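PDB 4MKX: inositol dehydrogenase from Lactobacillus casei, which probably catalyses the NAD-dependent oxidation of scyllo-inositol, as expected of a dehydrogenase of the Gfo/Idh/MocA family. Local coordinates for residues I18-V23 with A313-I318; K111-D116 with I326-G331; A236-L241 with M246-A251. All blocks are in the same frame, centred on the assembly; numbering follows the deposited sequence.

Interaction 1 of 3, residues I18-V23 with A313-I318; sequences IKIGIV and AFVNSI
Ile18 and Ile20, which point the same way from strand 18-23, meet Val315 and Ile318 of the helical segment 313-318 through aliphatic carbons. The closest touch is between Ile18 CD1 and Ile318 CG2, 3.7 Å apart, where the two side chains pass at a slant. One carbon back along the same branch, Ile18 CG1 lies 4.0 Å from Val315 CG1, and here the side chains run alongside each other in opposite senses. Ile18 thus fits against two helix residues three positions apart, roughly one turn. Its CG1 branch is anti to the carbonyl carbon (chi1 -56°), which carries CD1 out to the helix. Val315 divides its methyls: CG1 serves Ile18, while CG2 comes to 4.1 Å from Ile20 CD1. The axes of the strand and helix segments stay 10.2 Å apart. Their N-to-C directions differ by 130°, and only Ile18 and Ile20 of the strand touch the helical segment.

Within the helical segment, one polar and one aromatic contact hold side chains in place. Ser317 OG, on a buried side chain, donates to Phe314 O at 2.6 Å and thereby finds an acceptor one turn back. Ile318 CD1 sits over one face of the Phe314 ring, offset toward the rim and 3.8 Å above its plane.

Strand 18-23 is the first strand of the Rossmann-type parallel sheet and lies between strands 43-49 and 83-86; the helix belongs to 304-319, much later in the chain. It leans on both neighbours of the strand, with Val315 on Ala43 and Ile318 on Ala83. The Phe314 ring meets that of Phe85 nearly at right angles, and Ile20 also packs on Phe85 and on Ile36 of helix 27-38.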
loop_
_atom_site.group_PDB
_atom_site.type_symbol
_atom_site.label_atom_id
_atom_site.label_comp_id
_atom_site.label_asym_id
_atom_site.label_seq_id
_atom_site.Cartn_x
_atom_site.Cartn_y
_atom_site.Cartn_z
ATOM N N ILE A 18 26.968 31.919 13.266
ATOM C CA ILE A 18 26.691 32.698 12.059
ATOM C C ILE A 18 25.469 33.567 12.310
ATOM O O ILE A 18 24.392 33.049 12.592
ATOM C CB ILE A 18 26.400 31.776 10.861
ATOM C CG1 ILE A 18 27.556 30.801 10.636
ATOM C CG2 ILE A 18 26.124 32.595 9.598
ATOM C CD1 ILE A 18 28.872 31.478 10.324
ATOM N N LYS A 19 25.622 34.887 12.215
ATOM C CA LYS A 19 24.479 35.778 12.401
ATOM C C LYS A 19 23.831 36.022 11.045
ATOM O O LYS A 19 24.513 36.368 10.087
ATOM C CB LYS A 19 24.918 37.098 13.028
ATOM C CG LYS A 19 25.395 36.945 14.458
ATOM C CD LYS A 19 26.115 38.200 14.943
ATOM C CE LYS A 19 26.687 37.988 16.336
ATOM N NZ LYS A 19 28.014 38.650 16.490
ATOM N N ILE A 20 22.518 35.841 10.975
ATOM C CA ILE A 20 21.823 35.860 9.693
ATOM C C ILE A 20 20.790 36.969 9.656
ATOM O O ILE A 20 20.091 37.208 10.635
ATOM C CB ILE A 20 21.126 34.499 9.455
ATOM C CG1 ILE A 20 22.192 33.400 9.412
ATOM C CG2 ILE A 20 20.299 34.517 8.165
ATOM C CD1 ILE A 20 21.642 32.017 9.224
ATOM N N GLY A 21 20.694 37.657 8.525
ATOM C CA GLY A 21 19.591 38.579 8.325
ATOM C C GLY A 21 18.664 38.024 7.266
ATOM O O GLY A 21 19.121 37.399 6.317
ATOM N N ILE A 22 17.367 38.250 7.433
ATOM C CA ILE A 22 16.389 37.727 6.502
ATOM C C ILE A 22 15.576 38.862 5.890
ATOM O O ILE A 22 15.301 39.870 6.543
ATOM C CB ILE A 22 15.462 36.673 7.177
ATOM C CG1 ILE A 22 14.610 35.953 6.127
ATOM C CG2 ILE A 22 14.570 37.307 8.248
ATOM C CD1 ILE A 22 13.947 34.672 6.656
ATOM N N VAL A 23 15.212 38.708 4.622
ATOM C CA VAL A 23 14.256 39.605 4.000
ATOM C C VAL A 23 13.144 38.740 3.433
ATOM O O VAL A 23 13.412 37.694 2.838
ATOM C CB VAL A 23 14.897 40.474 2.891
ATOM C CG1 VAL A 23 15.571 39.611 1.809
ATOM C CG2 VAL A 23 13.850 41.400 2.282
ATOM N N ALA A 313 22.666 22.974 6.188
ATOM C CA ALA A 313 23.740 22.793 5.223
ATOM C C ALA A 313 24.371 24.133 4.835
ATOM O O ALA A 313 25.582 24.220 4.638
ATOM C CB ALA A 313 23.230 22.060 3.984
ATOM N N PHE A 314 23.551 25.174 4.721
ATOM C CA PHE A 314 24.066 26.496 4.377
ATOM C C PHE A 314 24.979 27.017 5.482
ATOM O O PHE A 314 26.097 27.472 5.216
ATOM C CB PHE A 314 22.912 27.458 4.102
ATOM C CG PHE A 314 23.344 28.880 3.885
ATOM C CD1 PHE A 314 24.002 29.259 2.717
ATOM C CD2 PHE A 314 23.062 29.840 4.840
ATOM C CE1 PHE A 314 24.395 30.582 2.520
ATOM C CE2 PHE A 314 23.451 31.161 4.652
ATOM C CZ PHE A 314 24.107 31.532 3.483
ATOM N N VAL A 315 24.513 26.918 6.722
ATOM C CA VAL A 315 25.299 27.357 7.874
ATOM C C VAL A 315 26.613 26.584 7.993
ATOM O O VAL A 315 27.674 27.184 8.199
ATOM C CB VAL A 315 24.481 27.268 9.178
ATOM C CG1 VAL A 315 25.374 27.493 10.395
ATOM C CG2 VAL A 315 23.353 28.285 9.161
ATOM N N ASN A 316 26.548 25.260 7.858
ATOM C CA ASN A 316 27.754 24.433 7.903
ATOM C C ASN A 316 28.722 24.704 6.752
ATOM O O ASN A 316 29.930 24.552 6.913
ATOM C CB ASN A 316 27.405 22.943 7.954
ATOM C CG ASN A 316 26.634 22.566 9.205
ATOM O OD1 ASN A 316 26.504 23.356 10.134
ATOM N ND2 ASN A 316 26.108 21.351 9.226
ATOM N N SER A 317 28.194 25.094 5.591
ATOM C CA SER A 317 29.043 25.372 4.429
ATOM C C SER A 317 29.969 26.555 4.690
ATOM O O SER A 317 31.101 26.591 4.209
ATOM C CB SER A 317 28.204 25.625 3.163
ATOM O OG SER A 317 27.615 26.916 3.165
ATOM N N ILE A 318 29.470 27.522 5.448
ATOM C CA ILE A 318 30.244 28.703 5.814
ATOM C C ILE A 318 31.265 28.357 6.889
ATOM O O ILE A 318 32.431 28.736 6.792
ATOM C CB ILE A 318 29.332 29.809 6.345
ATOM C CG1 ILE A 318 28.381 30.292 5.243
ATOM C CG2 ILE A 318 30.167 30.978 6.888
ATOM C CD1 ILE A 318 27.255 31.165 5.754
#

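Interaction 2 of 3, residues K111-D116 with I326-G331; sequences KPIGLD and ITAEDG
Ile113 faces Ala328 and Gly331 with two branches set by its torsions. CG1 stands anti to the backbone N (chi1 -168°) and chi2 is extended, so CD1 reaches Ala328, 3.9 Å from its CB. The same turn puts CG2 between the backbone N and the carbonyl carbon, where it touches Gly331 C at 3.7 Å. Gly331 has no side chain, and its CA lies 5.3 Å from Ile113 CA, the closest such pair across the two segments. Cutting Ile113 back to alanine removes CD1 and CG2 and is likely to leave a gap against Ala328 and the Gly331 backbone.

One water ties the backbones together: it accepts from Ile113 N at 3.0 Å and donates to Gly331 O at 2.7 Å. The start of the helix is fixed by a capping box. Thr327 N gives a nearly straight bond (172°) to Asp330 OD2 at 3.0 Å, on the anti side and 30° out of the carboxylate plane, and Asp330 N returns one to Thr327 OG1 at 3.3 Å.

Segment 111-116 opens with the cis-linked Lys111-Pro112 of the family's Glu-Lys-Pro sequence and leads from strand 106-109 into helix 117-128. Ile113 also packs on Phe135 and Leu137 of strand 135-137 and on Ile120, while Asp330 OD1 forms a salt bridge with Arg204 of helix 197-207.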
loop_
_atom_site.group_PDB
_atom_site.type_symbol
_atom_site.label_atom_id
_atom_site.label_comp_id
_atom_site.label_asym_id
_atom_site.label_seq_id
_atom_site.Cartn_x
_atom_site.Cartn_y
_atom_site.Cartn_z
ATOM N N LYS A 111 14.265 30.013 -4.534
ATOM C CA LYS A 111 13.986 29.965 -5.960
ATOM C C LYS A 111 12.886 30.957 -6.322
ATOM O O LYS A 111 12.113 31.381 -5.459
ATOM C CB LYS A 111 13.575 28.537 -6.360
ATOM C CG LYS A 111 12.260 28.035 -5.725
ATOM C CD LYS A 111 11.039 28.363 -6.606
ATOM C CE LYS A 111 9.725 28.112 -5.863
ATOM N NZ LYS A 111 8.546 28.571 -6.649
ATOM N N PRO A 112 12.816 31.358 -7.602
ATOM C CA PRO A 112 13.808 31.130 -8.654
ATOM C C PRO A 112 14.914 32.136 -8.445
ATOM O O PRO A 112 14.733 33.061 -7.651
ATOM C CB PRO A 112 13.047 31.490 -9.934
ATOM C CG PRO A 112 12.063 32.512 -9.511
ATOM C CD PRO A 112 11.680 32.161 -8.078
ATOM N N ILE A 113 16.039 31.973 -9.122
ATOM C CA ILE A 113 17.113 32.950 -8.945
ATOM C C ILE A 113 16.679 34.324 -9.449
ATOM O O ILE A 113 17.031 35.360 -8.874
ATOM C CB ILE A 113 18.429 32.473 -9.610
ATOM C CG1 ILE A 113 19.609 33.349 -9.180
ATOM C CG2 ILE A 113 18.311 32.399 -11.148
ATOM C CD1 ILE A 113 20.947 32.746 -9.534
ATOM N N GLY A 114 15.890 34.324 -10.518
ATOM C CA GLY A 114 15.430 35.549 -11.137
ATOM C C GLY A 114 14.513 35.181 -12.287
ATOM O O GLY A 114 14.252 33.992 -12.518
ATOM N N LEU A 115 14.034 36.188 -13.011
ATOM C CA LEU A 115 13.012 35.976 -14.037
ATOM C C LEU A 115 13.481 36.294 -15.454
ATOM O O LEU A 115 12.894 35.823 -16.438
ATOM C CB LEU A 115 11.785 36.823 -13.709
ATOM C CG LEU A 115 11.245 36.573 -12.306
ATOM C CD1 LEU A 115 10.182 37.582 -11.953
ATOM C CD2 LEU A 115 10.701 35.163 -12.209
ATOM N N ASP A 116 14.522 37.106 -15.553
ATOM C CA ASP A 116 15.020 37.576 -16.842
ATOM C C ASP A 116 16.404 37.005 -17.091
ATOM O O ASP A 116 17.310 37.214 -16.292
ATOM C CB ASP A 116 15.088 39.102 -16.844
ATOM C CG ASP A 116 15.716 39.654 -18.109
ATOM O OD1 ASP A 116 14.997 39.788 -19.119
ATOM O OD2 ASP A 116 16.927 39.946 -18.089
ATOM N N ILE A 326 24.970 23.588 -5.259
ATOM C CA ILE A 326 23.818 24.148 -5.951
ATOM C C ILE A 326 24.197 25.542 -6.441
ATOM O O ILE A 326 24.366 26.470 -5.643
ATOM C CB ILE A 326 22.587 24.224 -5.034
ATOM C CG1 ILE A 326 22.276 22.845 -4.451
ATOM C CG2 ILE A 326 21.385 24.757 -5.798
ATOM C CD1 ILE A 326 21.188 22.855 -3.395
ATOM N N THR A 327 24.332 25.689 -7.754
ATOM C CA THR A 327 24.940 26.895 -8.319
ATOM C C THR A 327 23.957 27.850 -8.967
ATOM O O THR A 327 22.781 27.532 -9.146
ATOM C CB THR A 327 25.994 26.530 -9.373
ATOM O OG1 THR A 327 25.342 25.970 -10.520
ATOM C CG2 THR A 327 26.957 25.518 -8.807
ATOM N N ALA A 328 24.457 29.021 -9.339
ATOM C CA ALA A 328 23.669 29.996 -10.066
ATOM C C ALA A 328 23.232 29.394 -11.392
ATOM O O ALA A 328 22.190 29.763 -11.922
ATOM C CB ALA A 328 24.477 31.251 -10.304
ATOM N N GLU A 329 24.036 28.474 -11.914
ATOM C CA GLU A 329 23.731 27.821 -13.185
ATOM C C GLU A 329 22.529 26.899 -13.050
ATOM O O GLU A 329 21.726 26.785 -13.971
ATOM C CB GLU A 329 24.931 27.018 -13.694
ATOM C CG GLU A 329 24.696 26.318 -15.047
ATOM C CD GLU A 329 24.631 27.288 -16.218
ATOM O OE1 GLU A 329 25.098 28.435 -16.072
ATOM O OE2 GLU A 329 24.112 26.908 -17.290
ATOM N N ASP A 330 22.414 26.220 -11.912
ATOM C CA ASP A 330 21.222 25.413 -11.667
ATOM C C ASP A 330 20.014 26.334 -11.643
ATOM O O ASP A 330 18.934 25.983 -12.117
ATOM C CB ASP A 330 21.350 24.659 -10.343
ATOM C CG ASP A 330 22.418 23.593 -10.387
ATOM O OD1 ASP A 330 22.494 22.875 -11.401
ATOM O OD2 ASP A 330 23.188 23.465 -9.413
ATOM N N GLY A 331 20.203 27.531 -11.099
ATOM C CA GLY A 331 19.154 28.529 -11.100
ATOM C C GLY A 331 18.782 29.033 -12.482
ATOM O O GLY A 331 17.599 29.117 -12.820
HETATM O O HOH W 1 15.689 29.746 -11.025
#

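Interaction 3 of 3, residues A236-L241 with M246-A251; sequences AALMQL and MAILVA
Met239 CE touches both Ala247 and Leu249, and this is where the pairing of 236-241 with 246-251 is most closely filled. The methyl lies 3.6 Å from Ala247 CB and 3.9 Å from Leu249 CG. A bend at the sulfur (chi3 -61°) turns CE in over the partner strand, with the Met239 and Leu249 side chains crossing at an angle. Leu241 CD1 also reaches Ala247 CB, at 4.0 Å, roughly at right angles to the approach of Met239 CE, and Ala237 CB faces Leu249 CB. Behind this face stand two helices: Ile203 of helix 197-207 covers Met239, Leu241 and Leu249, and Leu341 of helix 328-347 covers Ala237 and Leu249.

The strands form an antiparallel beta hairpin in the mixed sheet of the C-terminal domain. Ala237 with Leu249 and Met239 with Ala247 are the hydrogen-bonded pairs, each joined by two backbone N-H to O bonds; that from Leu249 N to Ala237 O measures 2.9 Å. In the non-hydrogen-bonded pair between them, Ile248 CA supplies a CA-H...O contact to Ala237 O.

Across the opposite face the hairpin's own side chains touch more sparingly. Leu238 CG is anti to the backbone N (chi1 -179°), and its CD1 leans over the neighbouring strand to 4.0 Å from Ile248 CG1 and 3.5 Å from Ala247 O. Ala236 CB and Val250 CG2 are 4.2 Å apart, while the ends of Gln240 and Met246 do not meet. This looser side is nevertheless buried, because a second subunit packs on it: Leu238 lies on Trp215 of that subunit, Gln240 and Met246 on its Ile217, and Ile248 on its Ile248, with Gln240 OE1 accepting from Asn348 ND2 of the same neighbour.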
loop_
_atom_site.group_PDB
_atom_site.type_symbol
_atom_site.label_atom_id
_atom_site.label_comp_id
_atom_site.label_asym_id
_atom_site.label_seq_id
_atom_site.Cartn_x
_atom_site.Cartn_y
_atom_site.Cartn_z
ATOM N N ALA A 236 0.290 20.178 -18.402
ATOM C CA ALA A 236 1.120 19.021 -18.587
ATOM C C ALA A 236 2.156 19.331 -19.649
ATOM O O ALA A 236 1.919 20.145 -20.546
ATOM C CB ALA A 236 0.268 17.821 -18.997
ATOM N N ALA A 237 3.299 18.667 -19.555
ATOM C CA ALA A 237 4.366 18.899 -20.503
ATOM C C ALA A 237 5.118 17.629 -20.823
ATOM O O ALA A 237 5.279 16.741 -19.974
ATOM C CB ALA A 237 5.326 19.958 -19.957
ATOM N N LEU A 238 5.602 17.552 -22.059
ATOM C CA LEU A 238 6.486 16.476 -22.458
ATOM C C LEU A 238 7.801 17.125 -22.870
ATOM O O LEU A 238 7.803 18.152 -23.539
ATOM C CB LEU A 238 5.887 15.712 -23.635
ATOM C CG LEU A 238 6.675 14.528 -24.172
ATOM C CD1 LEU A 238 6.865 13.462 -23.099
ATOM C CD2 LEU A 238 5.927 13.981 -25.390
ATOM N N MET A 239 8.907 16.533 -22.451
ATOM C CA MET A 239 10.215 17.134 -22.671
ATOM C C MET A 239 11.171 16.085 -23.186
ATOM O O MET A 239 11.178 14.941 -22.731
ATOM C CB MET A 239 10.742 17.729 -21.362
ATOM C CG MET A 239 9.761 18.666 -20.710
ATOM S SD MET A 239 10.501 19.625 -19.383
ATOM C CE MET A 239 10.982 18.303 -18.298
ATOM N N GLN A 240 11.999 16.481 -24.144
ATOM C CA GLN A 240 13.012 15.594 -24.652
ATOM C C GLN A 240 14.324 16.198 -24.196
ATOM O O GLN A 240 14.572 17.385 -24.422
ATOM C CB GLN A 240 12.961 15.599 -26.171
ATOM C CG GLN A 240 13.847 14.578 -26.834
ATOM C CD GLN A 240 13.479 14.432 -28.306
ATOM O OE1 GLN A 240 13.392 15.426 -29.031
ATOM N NE2 GLN A 240 13.233 13.209 -28.738
ATOM N N LEU A 241 15.142 15.392 -23.536
ATOM C CA LEU A 241 16.420 15.895 -23.024
ATOM C C LEU A 241 17.498 15.689 -24.089
ATOM O O LEU A 241 17.235 15.082 -25.128
ATOM C CB LEU A 241 16.787 15.194 -21.722
ATOM C CG LEU A 241 16.155 15.706 -20.420
ATOM C CD1 LEU A 241 14.628 15.763 -20.451
ATOM C CD2 LEU A 241 16.632 14.852 -19.253
ATOM N N MET A 246 13.465 11.082 -21.772
ATOM C CA MET A 246 12.135 11.641 -21.795
ATOM C C MET A 246 11.762 12.128 -20.415
ATOM O O MET A 246 12.162 11.542 -19.424
ATOM C CB MET A 246 11.154 10.575 -22.265
ATOM C CG MET A 246 11.499 10.066 -23.643
ATOM S SD MET A 246 10.476 8.688 -24.151
ATOM C CE MET A 246 11.172 7.359 -23.214
ATOM N N ALA A 247 10.987 13.200 -20.366
ATOM C CA ALA A 247 10.445 13.653 -19.089
ATOM C C ALA A 247 9.020 14.124 -19.267
ATOM O O ALA A 247 8.648 14.665 -20.300
ATOM C CB ALA A 247 11.301 14.758 -18.477
ATOM N N ILE A 248 8.215 13.885 -18.239
ATOM C CA ILE A 248 6.818 14.274 -18.238
ATOM C C ILE A 248 6.584 15.110 -16.998
ATOM O O ILE A 248 7.005 14.723 -15.904
ATOM C CB ILE A 248 5.923 13.028 -18.155
ATOM C CG1 ILE A 248 6.093 12.183 -19.416
ATOM C CG2 ILE A 248 4.461 13.425 -17.986
ATOM C CD1 ILE A 248 5.384 10.870 -19.356
ATOM N N LEU A 249 5.944 16.265 -17.155
ATOM C CA LEU A 249 5.599 17.088 -15.997
ATOM C C LEU A 249 4.101 17.284 -15.915
ATOM O O LEU A 249 3.439 17.418 -16.930
ATOM C CB LEU A 249 6.240 18.470 -16.103
ATOM C CG LEU A 249 7.754 18.560 -16.081
ATOM C CD1 LEU A 249 8.160 20.030 -16.085
ATOM C CD2 LEU A 249 8.295 17.851 -14.855
ATOM N N VAL A 250 3.568 17.311 -14.700
ATOM C CA VAL A 250 2.210 17.805 -14.503
ATOM C C VAL A 250 2.277 18.799 -13.356
ATOM O O VAL A 250 2.937 18.550 -12.350
ATOM C CB VAL A 250 1.200 16.689 -14.183
ATOM C CG1 VAL A 250 -0.130 17.303 -13.757
ATOM C CG2 VAL A 250 0.978 15.801 -15.392
ATOM N N ALA A 251 1.640 19.949 -13.536
ATOM C CA ALA A 251 1.593 20.977 -12.504
ATOM C C ALA A 251 0.143 21.364 -12.340
ATOM O O ALA A 251 -0.621 21.386 -13.301
ATOM C CB ALA A 251 2.415 22.184 -12.899
#

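Overall arrangement
From the N terminus, strand 18-23 comes first and waits almost 300 residues for its partner, 313-318, in helix 304-319. Before that loop closes, the chain passes 111-116, whose partner 326-331 starts the next helix, so interactions 1 and 2 cross, their centres about 19 Å apart. Both fasten late helical segments to the N-terminal Rossmann-type domain. Interaction 3 is a local hairpin nested inside both long loops, in the sheet of the C-terminal domain, with its centre about 35 Å from that of interaction 1, on the opposite side of the chain's centre. Helix 328-347 links the two regions: its start makes interaction 2, and Leu341 farther along packs on interaction 3.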